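Side-chain contacts in tRNA dimethylallyltransferase (Staphylococcus epidermidis ATCC 12228, PDB 3D3Q), which probably transfers a dimethylallyl group from dimethylallyl diphosphate onto adenine 37 of tRNAs that read codons beginning with uridine: residues Lys216-Asp219 and Ile220-His224; Ala52-Thr56 and Glu57-Gly61; Lys250-Val253 and Pro254-Lys257; His232-Gln236 and Gly237-Ser241. One frame throughout, in Å; residues are numbered along the deposited sequence.

Interactions 1 and 3 are partly buried, whereas interactions 2 and 4 are surface contacts, each with one buried residue. Interaction 1 lies on helix 207-224 and joins regular i to i+4 backbone bonds to apolar packing and a guanidinium beside a selenium. Interaction 2, in the loop between strands 33-37 and 64-65, depends instead on exchanged side-chain and backbone bonds around a short helical turn. Interactions 3 and 4 belong together: helix 252-257 is short and weakly bonded, residues 232-241 end the preceding helix 226-235, and the centres of the two contacts are about 11 Å apart. These two touch through packing of Ile256 on Val234 and a salt bridge between Lys257 and Glu239.

Interaction 1: Lys216-Asp219 and Ile220-His224; sequences KRVD and IMLGH
Arg217 and Met221, a selenomethionine, run parallel off the helix, with NH2 of Arg217 4.0 Å from SE of Met221. The arginine chain runs out straight through its first two torsions and then bends at chi3 (54°), which turns the guanidinium alongside the selenium. Val218 and Leu222 repeat this alignment one residue further on: CG1 of Val218 meets CD2 of Leu222 at 3.8 Å, though that CD2 is less surely placed, and also looks across to CE of Met221, 4.4 Å away. Both pairs are i to i+4 neighbours on helix 207-224, where Met221 N bonds to Arg217 O at 3.1 Å and Gly223 N to Asp219 O at 3.0 Å. Ile220 turns CG1 and CD1 back along the carbonyl oxygen of Lys216, while its CG2 methyl sits 3.8 Å above the plane of the His224 ring, over its centre. Val218 and Leu222 pack against Leu269 of helix 262-286, and Asp219 OD1 forms a salt bridge with Lys270 of the same helix. Arg217 touches Thr16 and Ala17 of the phosphate-binding loop, consistent with a place beside the diphosphate of a substrate, which these loop residues probably bind.

Interaction 2: Ala52-Thr56 and Glu57-Gly61; sequences AKVTT and EEMEG
Met59 N is shared by two carbonyl oxygens of the preceding residues. Its main bond goes to Thr55 O, 3.1 Å away and nearly in line with that C=O, while the one to Thr56 O, at 3.4 Å, is weak. Alongside this backbone link, Thr55 and Glu58 exchange side-chain bonds. Thr55 N gives its hydrogen to Glu58 OE1 at 3.1 Å, almost perfectly straight (177°) and onto the anti lone pair of the carboxylate; in return, Glu58 N reaches Thr55 OG1 at 3.3 Å. This reciprocal pair is a capping box, with Thr55 as N-cap of a short helical turn that closes as a type I turn from Glu57 to Glu60. The threonine's chi1 of 72° tucks OG1 between its own backbone N and carbonyl carbon, where it faces the amide of Glu58. Beneath the polar exchange, Val54 and Glu58 pass antiparallel to one another, CG2 of Val54 meeting CB of Glu58 at 3.7 Å. The same methyl lies 3.9 Å from CG of Met59, whose chain bends at chi3 to bring CE against the backbone of Thr56. Val54 and Met59 both rest on His64 of strand 64-65, and Val54 also touches Thr21 at the start of helix 20-30, while Glu60 forms a salt bridge with Lys29. Glu58 OE1 accepts the N-H of Thr55 at the amino end of the turn, a setting that would probably favour the charged form of the carboxylate.

Interaction 3: Lys250-Val253 and Pro254-Lys257; sequences KELV and PVIK
Between Val253 and Ile256 the backbone turns in a tight helical step: Ile256 N bonds to Val253 O at 3.0 Å, with the donor well above the carbonyl plane, 62° out of it. A second i to i+3 bond, from Lys257 N to Pro254 O, follows at 3.0 Å, so helix 252-257 is held chiefly by such bonds, with a weak i to i+4 bond from Ile256 N to Leu252 O, an oxygen less surely placed. Pro254 has no N-H to offer, and where an i to i+4 bond to Lys250 O might have formed, the proline ring lies against that oxygen through CD, with CG at 3.5 Å. Val253 and Lys257 are aligned on one side of the turn and leave it in the same direction. The lysine takes chi1 of -56° and is extended beyond CG, so that its CE runs past CG1 of Val253 at 4.0 Å and NZ is carried on to a salt bridge with Glu239. Ile256 folds back over the preceding turn, its CD1 reaching 4.0 Å from CA of Val253. Glu251 OE1 accepts a hydrogen bond from Gly248 N; Gly248 and Lys250 belong to residues 245-250, which probably contact the substrate tRNA, and Glu251 follows directly after them. Val255 and Ile256 pack on Phe227 of helix 226-235 and Leu252 touches Leu226 there, while from helix 262-286 Met262 meets Leu252 and His272 lies against both Lys250 and Glu251.

Interaction 4: His232-Gln236 and Gly237-Ser241; sequences HLVEQ and GFEAS
Chi1 of -74° sets CG of Phe238 anti to its carbonyl carbon and brings the ring against Leu233 and Gln236 at the end of helix 226-235. The ring crosses the leucine at an angle, CD2 of Phe238 lying 4.0 Å from CD2 of Leu233, and the same CD2 of Phe238 is 3.7 Å from CB of Gln236. The carbonyl oxygen of Gln236 stands over one face, 4.1 Å above the plane and displaced toward the rim. What folds the chain back here is a Schellman motif: Phe238 N bonds to Leu233 O at 3.2 Å, and Gly237 N makes a weaker bond to Val234 O at 3.3 Å. Gly237 is its C-prime residue, with a positive phi of 67°. On another side of the turn, Val234 and Glu239 run side by side, CG2 of the valine 3.4 Å from OE1 of the glutamate, whose other oxygen pairs with Lys257. Phe238 also rests on Pro72 and Asp73, and Leu233 on Met47 and Tyr249. Two carbonyls that the helix can no longer serve with its own amides thus find donors in the departing chain, while the apolar ring packs on Leu233 and on CB of Gln236 next to these bonds.

Interaction 1: Lys216-Asp219 and Ile220-His224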
loop_
_atom_site.group_PDB
_atom_site.type_symbol
_atom_site.label_atom_id
_atom_site.label_comp_id
_atom_site.label_asym_id
_atom_site.label_seq_id
_atom_site.Cartn_x
_atom_site.Cartn_y
_atom_site.Cartn_z
ATOM N N LYS A 216 -2.288 -18.624 -2.842
ATOM C CA LYS A 216 -3.477 -18.946 -3.608
ATOM C C LYS A 216 -3.698 -18.024 -4.806
ATOM O O LYS A 216 -4.285 -18.435 -5.799
ATOM C CB LYS A 216 -4.705 -18.938 -2.700
ATOM C CG LYS A 216 -5.971 -19.401 -3.396
ATOM C CD LYS A 216 -6.900 -20.189 -2.467
ATOM C CE LYS A 216 -8.127 -20.727 -3.217
ATOM N NZ LYS A 216 -8.976 -21.597 -2.363
ATOM N N ARG A 217 -3.222 -16.789 -4.728
ATOM C CA ARG A 217 -3.402 -15.866 -5.839
ATOM C C ARG A 217 -2.408 -16.163 -6.947
ATOM O O ARG A 217 -2.661 -15.888 -8.121
ATOM C CB ARG A 217 -3.246 -14.429 -5.362
ATOM C CG ARG A 217 -3.337 -13.397 -6.447
ATOM C CD ARG A 217 -3.230 -12.025 -5.823
ATOM N NE ARG A 217 -2.029 -11.846 -4.988
ATOM C CZ ARG A 217 -0.805 -11.603 -5.458
ATOM N NH1 ARG A 217 0.215 -11.453 -4.617
ATOM N NH2 ARG A 217 -0.604 -11.516 -6.769
ATOM N N VAL A 218 -1.270 -16.729 -6.571
ATOM C CA VAL A 218 -0.256 -17.066 -7.552
ATOM C C VAL A 218 -0.769 -18.278 -8.317
ATOM O O VAL A 218 -0.568 -18.386 -9.521
ATOM C CB VAL A 218 1.118 -17.364 -6.870
ATOM C CG1 VAL A 218 2.141 -17.787 -7.907
ATOM C CG2 VAL A 218 1.622 -16.127 -6.151
ATOM N N ASP A 219 -1.457 -19.181 -7.621
ATOM C CA ASP A 219 -2.000 -20.373 -8.275
ATOM C C ASP A 219 -3.027 -19.961 -9.311
ATOM O O ASP A 219 -3.035 -20.484 -10.421
ATOM C CB ASP A 219 -2.658 -21.323 -7.268
ATOM C CG ASP A 219 -1.651 -21.994 -6.348
ATOM O OD1 ASP A 219 -0.461 -22.095 -6.737
ATOM O OD2 ASP A 219 -2.052 -22.441 -5.239
ATOM N N ILE A 220 -3.895 -19.025 -8.947
ATOM C CA ILE A 220 -4.926 -18.567 -9.865
ATOM C C ILE A 220 -4.330 -17.903 -11.101
ATOM O O ILE A 220 -4.771 -18.158 -12.219
ATOM C CB ILE A 220 -5.869 -17.579 -9.184
ATOM C CG1 ILE A 220 -6.414 -18.182 -7.891
ATOM C CG2 ILE A 220 -7.010 -17.236 -10.122
ATOM C CD1 ILE A 220 -7.248 -17.220 -7.072
HETATM N N MSE A 221 -3.331 -17.047 -10.899
HETATM C CA MSE A 221 -2.697 -16.361 -12.021
HETATM C C MSE A 221 -2.157 -17.368 -13.031
HETATM O O MSE A 221 -2.366 -17.218 -14.237
HETATM C CB MSE A 221 -1.544 -15.472 -11.557
HETATM C CG MSE A 221 -1.898 -14.411 -10.533
HETATM SE SE MSE A 221 -0.513 -13.030 -10.431
HETATM C CE MSE A 221 1.040 -14.109 -9.974
ATOM N N LEU A 222 -1.448 -18.384 -12.539
ATOM C CA LEU A 222 -0.893 -19.409 -13.414
ATOM C C LEU A 222 -2.046 -20.063 -14.140
ATOM O O LEU A 222 -1.963 -20.350 -15.332
ATOM C CB LEU A 222 -0.129 -20.464 -12.602
ATOM C CG LEU A 222 1.333 -20.194 -12.215
ATOM C CD1 LEU A 222 2.206 -20.128 -13.457
ATOM C CD2 LEU A 222 1.425 -18.906 -11.451
ATOM N N GLY A 223 -3.134 -20.271 -13.407
ATOM C CA GLY A 223 -4.312 -20.898 -13.972
ATOM C C GLY A 223 -5.065 -20.007 -14.931
ATOM O O GLY A 223 -5.879 -20.492 -15.703
ATOM N N HIS A 224 -4.806 -18.706 -14.898
ATOM C CA HIS A 224 -5.510 -17.814 -15.801
ATOM C C HIS A 224 -4.730 -17.446 -17.063
ATOM O O HIS A 224 -5.239 -16.725 -17.918
ATOM C CB HIS A 224 -5.947 -16.555 -15.062
ATOM C CG HIS A 224 -7.251 -16.705 -14.337
ATOM N ND1 HIS A 224 -7.908 -15.639 -13.758
ATOM C CD2 HIS A 224 -8.025 -17.792 -14.106
ATOM C CE1 HIS A 224 -9.029 -16.062 -13.203
ATOM N NE2 HIS A 224 -9.125 -17.365 -13.399
#

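Interaction 2: Ala52-Thr56 and Glu57-Gly61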
loop_
_atom_site.group_PDB
_atom_site.type_symbol
_atom_site.label_atom_id
_atom_site.label_comp_id
_atom_site.label_asym_id
_atom_site.label_seq_id
_atom_site.Cartn_x
_atom_site.Cartn_y
_atom_site.Cartn_z
ATOM N N ALA A 52 -2.578 -7.967 -11.660
ATOM C CA ALA A 52 -3.910 -7.969 -11.047
ATOM C C ALA A 52 -4.699 -6.761 -11.538
ATOM O O ALA A 52 -5.498 -6.180 -10.802
ATOM C CB ALA A 52 -3.804 -7.956 -9.525
ATOM N N LYS A 53 -4.465 -6.398 -12.795
ATOM C CA LYS A 53 -5.134 -5.258 -13.417
ATOM C C LYS A 53 -6.643 -5.444 -13.519
ATOM O O LYS A 53 -7.116 -6.402 -14.134
ATOM C CB LYS A 53 -4.563 -5.018 -14.814
ATOM C CG LYS A 53 -5.236 -3.884 -15.573
ATOM C CD LYS A 53 -4.540 -3.657 -16.884
ATOM C CE LYS A 53 -3.088 -3.296 -16.647
ATOM N NZ LYS A 53 -2.299 -3.351 -17.910
ATOM N N VAL A 54 -7.392 -4.513 -12.932
ATOM C CA VAL A 54 -8.851 -4.564 -12.957
ATOM C C VAL A 54 -9.380 -4.357 -14.372
ATOM O O VAL A 54 -8.883 -3.501 -15.114
ATOM C CB VAL A 54 -9.453 -3.497 -12.009
ATOM C CG1 VAL A 54 -8.810 -2.135 -12.258
ATOM C CG2 VAL A 54 -10.947 -3.430 -12.208
ATOM N N THR A 55 -10.384 -5.141 -14.751
ATOM C CA THR A 55 -10.940 -5.040 -16.096
ATOM C C THR A 55 -12.007 -3.974 -16.245
ATOM O O THR A 55 -12.647 -3.573 -15.275
ATOM C CB THR A 55 -11.522 -6.398 -16.566
ATOM O OG1 THR A 55 -12.743 -6.692 -15.862
ATOM C CG2 THR A 55 -10.518 -7.508 -16.314
ATOM N N THR A 56 -12.180 -3.509 -17.478
ATOM C CA THR A 56 -13.166 -2.477 -17.759
ATOM C C THR A 56 -14.518 -2.867 -17.160
ATOM O O THR A 56 -15.232 -2.023 -16.634
ATOM C CB THR A 56 -13.354 -2.244 -19.283
ATOM O OG1 THR A 56 -13.970 -3.395 -19.870
ATOM C CG2 THR A 56 -12.017 -2.009 -19.964
ATOM N N GLU A 57 -14.857 -4.152 -17.217
ATOM C CA GLU A 57 -16.129 -4.622 -16.692
ATOM C C GLU A 57 -16.221 -4.509 -15.202
ATOM O O GLU A 57 -17.240 -4.105 -14.668
ATOM C CB GLU A 57 -16.358 -6.077 -17.059
ATOM C CG GLU A 57 -17.706 -6.619 -16.602
ATOM C CD GLU A 57 -17.808 -8.134 -16.769
ATOM O OE1 GLU A 57 -18.922 -8.689 -16.635
ATOM O OE2 GLU A 57 -16.763 -8.768 -17.022
ATOM N N GLU A 58 -15.155 -4.894 -14.527
ATOM C CA GLU A 58 -15.132 -4.854 -13.083
ATOM C C GLU A 58 -15.173 -3.438 -12.532
ATOM O O GLU A 58 -15.578 -3.223 -11.391
ATOM C CB GLU A 58 -13.900 -5.597 -12.580
ATOM C CG GLU A 58 -13.821 -7.036 -13.089
ATOM C CD GLU A 58 -12.595 -7.770 -12.576
ATOM O OE1 GLU A 58 -11.470 -7.257 -12.777
ATOM O OE2 GLU A 58 -12.761 -8.860 -11.978
HETATM N N MSE A 59 -14.762 -2.470 -13.342
HETATM C CA MSE A 59 -14.763 -1.065 -12.923
HETATM C C MSE A 59 -16.172 -0.529 -12.705
HETATM O O MSE A 59 -16.344 0.605 -12.260
HETATM C CB MSE A 59 -14.075 -0.198 -13.975
HETATM C CG MSE A 59 -12.593 -0.447 -14.135
HETATM SE SE MSE A 59 -11.809 0.762 -15.440
HETATM C CE MSE A 59 -10.594 -0.468 -16.325
ATOM N N GLU A 60 -17.167 -1.351 -13.039
ATOM C CA GLU A 60 -18.583 -1.002 -12.901
ATOM C C GLU A 60 -18.942 0.431 -13.279
ATOM O O GLU A 60 -19.757 1.055 -12.611
ATOM C CB GLU A 60 -19.056 -1.279 -11.472
ATOM C CG GLU A 60 -19.531 -2.702 -11.240
ATOM C CD GLU A 60 -19.522 -3.082 -9.770
ATOM O OE1 GLU A 60 -19.876 -2.222 -8.924
ATOM O OE2 GLU A 60 -19.174 -4.247 -9.458
ATOM N N GLY A 61 -18.347 0.952 -14.344
ATOM C CA GLY A 61 -18.679 2.301 -14.748
ATOM C C GLY A 61 -17.758 3.358 -14.179
ATOM O O GLY A 61 -17.484 4.363 -14.832
#

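Interaction 3: Lys250-Val253 and Pro254-Lys257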
loop_
_atom_site.group_PDB
_atom_site.type_symbol
_atom_site.label_atom_id
_atom_site.label_comp_id
_atom_site.label_asym_id
_atom_site.label_seq_id
_atom_site.Cartn_x
_atom_site.Cartn_y
_atom_site.Cartn_z
ATOM N N LYS A 250 9.923 -11.641 -14.073
ATOM C CA LYS A 250 11.350 -11.950 -14.060
ATOM C C LYS A 250 11.616 -13.411 -13.679
ATOM O O LYS A 250 12.621 -13.981 -14.094
ATOM C CB LYS A 250 12.108 -11.014 -13.101
ATOM C CG LYS A 250 11.748 -11.187 -11.640
ATOM C CD LYS A 250 12.656 -10.393 -10.706
ATOM C CE LYS A 250 12.248 -10.635 -9.254
ATOM N NZ LYS A 250 13.082 -9.895 -8.277
ATOM N N GLU A 251 10.714 -14.021 -12.911
ATOM C CA GLU A 251 10.898 -15.411 -12.507
ATOM C C GLU A 251 10.517 -16.367 -13.615
ATOM O O GLU A 251 11.141 -17.406 -13.796
ATOM C CB GLU A 251 10.073 -15.737 -11.261
ATOM C CG GLU A 251 10.427 -14.888 -10.053
ATOM C CD GLU A 251 9.518 -13.687 -9.897
ATOM O OE1 GLU A 251 8.821 -13.337 -10.883
ATOM O OE2 GLU A 251 9.520 -13.089 -8.793
ATOM N N LEU A 252 9.488 -16.004 -14.365
ATOM C CA LEU A 252 9.022 -16.840 -15.454
ATOM C C LEU A 252 9.833 -16.718 -16.735
ATOM O O LEU A 252 9.817 -17.624 -17.553
ATOM C CB LEU A 252 7.546 -16.549 -15.743
ATOM C CG LEU A 252 6.566 -16.789 -14.582
ATOM C CD1 LEU A 252 5.145 -16.428 -15.004
ATOM C CD2 LEU A 252 6.619 -18.231 -14.147
ATOM N N VAL A 253 10.541 -15.616 -16.933
ATOM C CA VAL A 253 11.318 -15.487 -18.169
ATOM C C VAL A 253 12.317 -16.631 -18.329
ATOM O O VAL A 253 12.433 -17.213 -19.403
ATOM C CB VAL A 253 12.087 -14.135 -18.253
ATOM C CG1 VAL A 253 12.876 -14.061 -19.549
ATOM C CG2 VAL A 253 11.110 -12.980 -18.197
ATOM N N PRO A 254 13.050 -16.974 -17.255
ATOM C CA PRO A 254 14.039 -18.059 -17.303
ATOM C C PRO A 254 13.454 -19.418 -17.684
ATOM O O PRO A 254 14.073 -20.187 -18.420
ATOM C CB PRO A 254 14.617 -18.065 -15.883
ATOM C CG PRO A 254 14.506 -16.641 -15.476
ATOM C CD PRO A 254 13.118 -16.283 -15.956
ATOM N N VAL A 255 12.257 -19.704 -17.188
ATOM C CA VAL A 255 11.613 -20.973 -17.473
ATOM C C VAL A 255 11.196 -21.068 -18.949
ATOM O O VAL A 255 11.026 -22.161 -19.491
ATOM C CB VAL A 255 10.401 -21.208 -16.500
ATOM C CG1 VAL A 255 9.306 -20.217 -16.778
ATOM C CG2 VAL A 255 9.890 -22.626 -16.635
ATOM N N ILE A 256 11.072 -19.919 -19.599
ATOM C CA ILE A 256 10.705 -19.877 -21.004
ATOM C C ILE A 256 11.912 -20.251 -21.860
ATOM O O ILE A 256 11.780 -20.670 -23.014
ATOM C CB ILE A 256 10.249 -18.480 -21.412
ATOM C CG1 ILE A 256 9.078 -18.049 -20.545
ATOM C CG2 ILE A 256 9.825 -18.470 -22.861
ATOM C CD1 ILE A 256 8.587 -16.643 -20.866
ATOM N N LYS A 257 13.092 -20.098 -21.280
ATOM C CA LYS A 257 14.331 -20.416 -21.963
ATOM C C LYS A 257 14.736 -21.864 -21.701
ATOM O O LYS A 257 15.446 -22.483 -22.497
ATOM C CB LYS A 257 15.416 -19.442 -21.501
ATOM C CG LYS A 257 15.002 -17.982 -21.714
ATOM C CD LYS A 257 16.120 -17.008 -21.422
ATOM C CE LYS A 257 15.746 -15.595 -21.849
ATOM N NZ LYS A 257 16.803 -14.602 -21.473
#

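Interaction 4: His232-Gln236 and Gly237-Ser241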
loop_
_atom_site.group_PDB
_atom_site.type_symbol
_atom_site.label_atom_id
_atom_site.label_comp_id
_atom_site.label_asym_id
_atom_site.label_seq_id
_atom_site.Cartn_x
_atom_site.Cartn_y
_atom_site.Cartn_z
ATOM N N HIS A 232 3.950 -13.746 -24.605
ATOM C CA HIS A 232 3.664 -12.759 -25.632
ATOM C C HIS A 232 4.574 -11.557 -25.460
ATOM O O HIS A 232 5.040 -10.970 -26.440
ATOM C CB HIS A 232 2.211 -12.310 -25.546
ATOM C CG HIS A 232 1.225 -13.393 -25.870
ATOM N ND1 HIS A 232 -0.036 -13.442 -25.312
ATOM C CD2 HIS A 232 1.305 -14.457 -26.708
ATOM C CE1 HIS A 232 -0.690 -14.488 -25.791
ATOM N NE2 HIS A 232 0.101 -15.120 -26.641
ATOM N N LEU A 233 4.829 -11.181 -24.210
ATOM C CA LEU A 233 5.688 -10.033 -23.917
ATOM C C LEU A 233 7.131 -10.308 -24.293
ATOM O O LEU A 233 7.754 -9.507 -24.978
ATOM C CB LEU A 233 5.609 -9.684 -22.437
ATOM C CG LEU A 233 4.296 -9.063 -21.977
ATOM C CD1 LEU A 233 4.216 -9.102 -20.462
ATOM C CD2 LEU A 233 4.205 -7.631 -22.489
ATOM N N VAL A 234 7.656 -11.438 -23.833
ATOM C CA VAL A 234 9.032 -11.803 -24.126
ATOM C C VAL A 234 9.237 -12.011 -25.629
ATOM O O VAL A 234 10.324 -11.778 -26.145
ATOM C CB VAL A 234 9.450 -13.067 -23.336
ATOM C CG1 VAL A 234 8.715 -14.276 -23.867
ATOM C CG2 VAL A 234 10.937 -13.266 -23.425
ATOM N N GLU A 235 8.192 -12.437 -26.329
ATOM C CA GLU A 235 8.277 -12.642 -27.773
ATOM C C GLU A 235 8.316 -11.296 -28.494
ATOM O O GLU A 235 8.990 -11.148 -29.514
ATOM C CB GLU A 235 7.086 -13.472 -28.278
ATOM C CG GLU A 235 7.313 -14.992 -28.246
ATOM C CD GLU A 235 6.062 -15.811 -28.584
ATOM O OE1 GLU A 235 6.207 -17.023 -28.889
ATOM O OE2 GLU A 235 4.938 -15.251 -28.530
ATOM N N GLN A 236 7.597 -10.313 -27.963
ATOM C CA GLN A 236 7.586 -8.982 -28.556
ATOM C C GLN A 236 8.862 -8.215 -28.200
ATOM O O GLN A 236 8.938 -6.995 -28.358
ATOM C CB GLN A 236 6.356 -8.211 -28.088
ATOM C CG GLN A 236 5.100 -8.665 -28.776
ATOM C CD GLN A 236 3.854 -8.209 -28.055
ATOM O OE1 GLN A 236 3.627 -8.576 -26.898
ATOM N NE2 GLN A 236 3.027 -7.411 -28.734
ATOM N N GLY A 237 9.859 -8.948 -27.710
ATOM C CA GLY A 237 11.130 -8.353 -27.349
ATOM C C GLY A 237 11.109 -7.412 -26.169
ATOM O O GLY A 237 12.134 -6.804 -25.856
ATOM N N PHE A 238 9.965 -7.280 -25.505
ATOM C CA PHE A 238 9.878 -6.384 -24.356
ATOM C C PHE A 238 10.727 -6.830 -23.182
ATOM O O PHE A 238 10.619 -6.282 -22.096
ATOM C CB PHE A 238 8.433 -6.227 -23.907
ATOM C CG PHE A 238 7.618 -5.374 -24.813
ATOM C CD1 PHE A 238 8.067 -4.120 -25.190
ATOM C CD2 PHE A 238 6.377 -5.803 -25.259
ATOM C CE1 PHE A 238 7.283 -3.296 -25.998
ATOM C CE2 PHE A 238 5.577 -4.987 -26.070
ATOM C CZ PHE A 238 6.033 -3.732 -26.440
ATOM N N GLU A 239 11.568 -7.830 -23.403
ATOM C CA GLU A 239 12.463 -8.336 -22.375
ATOM C C GLU A 239 13.536 -7.257 -22.152
ATOM O O GLU A 239 13.659 -6.338 -22.962
ATOM C CB GLU A 239 13.093 -9.622 -22.889
ATOM C CG GLU A 239 13.931 -10.372 -21.892
ATOM C CD GLU A 239 14.623 -11.582 -22.509
ATOM O OE1 GLU A 239 14.154 -12.050 -23.579
ATOM O OE2 GLU A 239 15.618 -12.070 -21.912
ATOM N N ALA A 240 14.307 -7.359 -21.073
ATOM C CA ALA A 240 15.354 -6.382 -20.790
ATOM C C ALA A 240 14.800 -5.039 -20.291
ATOM O O ALA A 240 15.555 -4.126 -19.922
ATOM C CB ALA A 240 16.223 -6.167 -22.039
ATOM N N SER A 241 13.474 -4.929 -20.279
ATOM C CA SER A 241 12.784 -3.720 -19.830
ATOM C C SER A 241 12.561 -3.728 -18.324
ATOM O O SER A 241 12.510 -4.787 -17.700
ATOM C CB SER A 241 11.428 -3.608 -20.530
ATOM O OG SER A 241 11.575 -3.697 -21.927
#